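Local coordinates for peptide-binding protein (Photobacterium damsela subsp. piscicida, PDB 6SQX) that is a secreted NlpC/P60 endopeptidase, probably of cysteine type, that cleaves the peptidoglycan of potentially competing bacteria, at residues P27-Q32 against I442-A447. Sequence-based numbering, arbitrary orientation.
Sequences PIEITQ and IGIGDA. With EDO (1,2-ethanediol), chain O; EDO (1,2-ethanediol), chain K; EDO (1,2-ethanediol), chain R.
E29 reaches from the N-terminal loop to the backbone of the turn at G443-D446, and its carboxylate makes nearly the whole contact. Direct hydrogen bonding is single: G445 N donates to E29 OE2 over 2.9 Å in an almost straight bond (N-H...O 166°), arriving from above the carboxylate plane, 40° out of it. With CG opposite the carbonyl carbon (chi1 -65°) and the chain extended beyond it, CD is carried across to the G445 amide.

Water-mediated bonds serve the other oxygen. Water 1 donates to E29 OE1 at 2.6 Å and to G443 O at 2.8 Å, and accepts from A447 N at 3.1 Å; Y405 OH, from strand 395-405, also hydrogen-bonds to OE1.

Van der Waals packing is slight: the A447 methyl lies against E29 OE1, CB to OE1 3.4 Å. Y405 lies against A447 too, while F448 and P441 touch the E29 side chain.

The receiving loop is a type II beta turn closed by D446 N to G443 O at 2.9 Å, with G445 at positive phi. It links strand 438-441, an edge of the six-stranded antiparallel sheet, to helix 449-453. One carboxylate thus answers one amide directly, and a carbonyl and a second amide through water, a polar tie between the chain's N-terminal loop and that edge; the surrounding donors would be expected to favour its ionised form.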
ATOM      1  N   PRO A  27     -12.662 -21.488   1.808  1.00 17.90           N
ATOM      2  CA  PRO A  27     -12.041 -21.603   3.135  1.00 17.53           C
ATOM      3  C   PRO A  27     -10.610 -21.087   3.139  1.00 17.70           C
ATOM      4  O   PRO A  27      -9.935 -21.054   2.100  1.00 18.66           O
ATOM      5  CB  PRO A  27     -12.037 -23.118   3.383  1.00 17.42           C
ATOM      6  CG  PRO A  27     -13.171 -23.642   2.569  1.00 18.83           C
ATOM      7  CD  PRO A  27     -13.137 -22.789   1.285  1.00 19.23           C
ATOM      8  N   ILE A  28     -10.139 -20.718   4.339  1.00 18.65           N
ATOM      9  CA  ILE A  28      -8.712 -20.534   4.582  1.00 18.85           C
ATOM     10  C   ILE A  28      -8.027 -21.886   4.450  1.00 19.43           C
ATOM     11  O   ILE A  28      -8.552 -22.911   4.906  1.00 21.75           O
ATOM     12  CB  ILE A  28      -8.495 -19.946   5.987  1.00 20.23           C
ATOM     13  CG1 ILE A  28      -9.169 -18.578   6.080  1.00 20.39           C
ATOM     14  CG2 ILE A  28      -6.999 -19.811   6.303  1.00 21.04           C
ATOM     15  CD1 ILE A  28      -9.031 -17.901   7.473  1.00 21.63           C
ATOM     16  N   GLU A  29      -6.861 -21.925   3.801  1.00 19.57           N
ATOM     17  CA  GLU A  29      -6.250 -23.202   3.428  1.00 19.08           C
ATOM     18  C   GLU A  29      -5.146 -23.659   4.363  1.00 19.73           C
ATOM     19  O   GLU A  29      -5.119 -24.830   4.765  1.00 22.47           O
ATOM     20  CB  GLU A  29      -5.673 -23.115   2.011  1.00 19.33           C
ATOM     21  CG  GLU A  29      -6.749 -22.902   0.948  1.00 20.89           C
ATOM     22  CD  GLU A  29      -6.195 -22.907  -0.440  1.00 21.18           C
ATOM     23  OE1 GLU A  29      -5.964 -23.997  -1.010  1.00 23.18           O
ATOM     24  OE2 GLU A  29      -5.936 -21.804  -0.953  1.00 21.43           O
ATOM     25  N   ILE A  30      -4.225 -22.781   4.724  1.00 20.32           N
ATOM     26  CA  ILE A  30      -3.041 -23.169   5.477  1.00 20.51           C
ATOM     27  C   ILE A  30      -2.951 -22.396   6.799  1.00 19.64           C
ATOM     28  O   ILE A  30      -3.722 -21.477   7.072  1.00 19.94           O
ATOM     29  CB  ILE A  30      -1.748 -23.069   4.646  1.00 20.18           C
ATOM     30  CG1 ILE A  30      -1.523 -21.641   4.143  1.00 20.73           C
ATOM     31  CG2 ILE A  30      -1.826 -24.063   3.507  1.00 21.25           C
ATOM     32  CD1 ILE A  30      -0.228 -21.509   3.346  1.00 22.18           C
ATOM     33  N   THR A  31      -1.990 -22.801   7.625  1.00 19.81           N
ATOM     34  CA  THR A  31      -1.902 -22.255   8.977  1.00 20.11           C
ATOM     35  C   THR A  31      -1.574 -20.764   8.947  1.00 19.47           C
ATOM     36  O   THR A  31      -0.603 -20.352   8.302  1.00 21.01           O
ATOM     37  CB  THR A  31      -0.807 -23.009   9.732  1.00 22.81           C
ATOM     38  OG1 THR A  31      -1.171 -24.388   9.819  1.00 24.66           O
ATOM     39  CG2 THR A  31      -0.637 -22.495  11.150  1.00 24.02           C
ATOM     40  N   GLN A  32      -2.348 -19.972   9.693  1.00 18.92           N
ATOM     41  CA  GLN A  32      -2.176 -18.507   9.724  1.00 18.66           C
ATOM     42  C   GLN A  32      -1.231 -18.106  10.866  1.00 18.40           C
ATOM     43  O   GLN A  32      -1.616 -17.481  11.871  1.00 20.44           O
ATOM     44  CB  GLN A  32      -3.526 -17.811   9.809  1.00 17.94           C
ATOM     45  CG  GLN A  32      -4.383 -18.100   8.594  1.00 17.93           C
ATOM     46  CD  GLN A  32      -3.630 -17.738   7.295  1.00 17.37           C
ATOM     47  OE1 GLN A  32      -3.130 -16.615   7.173  1.00 18.57           O
ATOM     48  NE2 GLN A  32      -3.518 -18.683   6.367  1.00 18.26           N
ATOM     49  N   ILE A 442       0.611 -20.134  -3.311  1.00 20.04           N
ATOM     50  CA  ILE A 442       0.647 -19.298  -4.512  1.00 19.89           C
ATOM     51  C   ILE A 442      -0.631 -19.498  -5.319  1.00 20.32           C
ATOM     52  O   ILE A 442      -1.259 -18.532  -5.788  1.00 20.15           O
ATOM     53  CB  ILE A 442       1.893 -19.639  -5.362  1.00 21.74           C
ATOM     54  CG1 ILE A 442       3.181 -19.246  -4.627  1.00 22.73           C
ATOM     55  CG2 ILE A 442       1.807 -19.009  -6.737  1.00 22.81           C
ATOM     56  CD1 ILE A 442       3.432 -17.749  -4.556  1.00 24.78           C
ATOM     57  N   GLY A 443      -1.010 -20.774  -5.526  1.00 21.10           N
ATOM     58  CA  GLY A 443      -2.222 -21.126  -6.247  1.00 21.29           C
ATOM     59  C   GLY A 443      -3.429 -21.020  -5.325  1.00 19.99           C
ATOM     60  O   GLY A 443      -4.019 -22.051  -4.926  1.00 20.75           O
ATOM     61  N   ILE A 444      -3.791 -19.779  -4.959  1.00 20.15           N
ATOM     62  CA  ILE A 444      -4.901 -19.582  -4.019  1.00 18.94           C
ATOM     63  C   ILE A 444      -6.123 -20.336  -4.512  1.00 18.49           C
ATOM     64  O   ILE A 444      -6.592 -20.122  -5.633  1.00 20.08           O
ATOM     65  CB  ILE A 444      -5.268 -18.089  -3.886  1.00 19.99           C
ATOM     66  CG1 ILE A 444      -4.088 -17.247  -3.427  1.00 21.63           C
ATOM     67  CG2 ILE A 444      -6.458 -17.944  -2.900  1.00 20.45           C
ATOM     68  CD1 ILE A 444      -4.390 -15.750  -3.508  1.00 22.12           C
ATOM     69  N   GLY A 445      -6.713 -21.172  -3.645  1.00 18.96           N
ATOM     70  CA  GLY A 445      -7.931 -21.864  -3.993  1.00 19.86           C
ATOM     71  C   GLY A 445      -7.796 -23.051  -4.929  1.00 20.57           C
ATOM     72  O   GLY A 445      -8.813 -23.701  -5.216  1.00 21.35           O
ATOM     73  N   ASP A 446      -6.586 -23.380  -5.385  1.00 21.25           N
ATOM     74  CA  ASP A 446      -6.435 -24.518  -6.297  1.00 23.06           C
ATOM     75  C   ASP A 446      -6.972 -25.794  -5.672  1.00 21.88           C
ATOM     76  O   ASP A 446      -7.474 -26.675  -6.387  1.00 21.95           O
ATOM     77  CB  ASP A 446      -4.964 -24.742  -6.674  1.00 24.46           C
ATOM     78  CG  ASP A 446      -4.461 -23.818  -7.772  1.00 26.98           C
ATOM     79  OD1 ASP A 446      -5.225 -22.992  -8.290  1.00 27.08           O
ATOM     80  OD2 ASP A 446      -3.272 -23.956  -8.108  1.00 28.31           O
ATOM     81  N   ALA A 447      -6.898 -25.900  -4.343  1.00 21.72           N
ATOM     82  CA  ALA A 447      -7.396 -27.079  -3.658  1.00 22.53           C
ATOM     83  C   ALA A 447      -8.892 -27.267  -3.831  1.00 20.96           C
ATOM     84  O   ALA A 447      -9.373 -28.398  -3.677  1.00 24.00           O
ATOM     85  CB  ALA A 447      -7.078 -26.984  -2.161  1.00 25.29           C
TER
HETATM   86  C1  EDO O 513       0.777 -26.250   5.993  1.00 37.80           C
HETATM   87  O1  EDO O 513       2.150 -26.530   6.242  1.00 50.09           O
HETATM   88  C2  EDO O 513       0.286 -25.204   6.969  1.00 34.31           C
HETATM   89  O2  EDO O 513      -1.052 -25.508   7.212  1.00 30.45           O
HETATM   90  C1  EDO K 509      -8.622 -26.081   5.118  1.00 46.40           C
HETATM   91  O1  EDO K 509      -7.320 -26.642   4.897  1.00 49.77           O
HETATM   92  C2  EDO K 509      -9.416 -26.229   3.827  1.00 46.23           C
HETATM   93  O2  EDO K 509      -9.306 -27.594   3.394  1.00 52.02           O
HETATM   94  C1  EDO R 516      -5.649 -23.848   9.004  1.00 52.10           C
HETATM   95  O1  EDO R 516      -6.394 -22.631   9.130  1.00 58.23           O
HETATM   96  C2  EDO R 516      -6.374 -24.668   7.952  1.00 52.19           C
HETATM   97  O2  EDO R 516      -7.739 -24.232   7.929  1.00 55.62           O
HETATM   98  O   HOH W   1      -4.549 -24.249  -3.191  1.00 23.74           O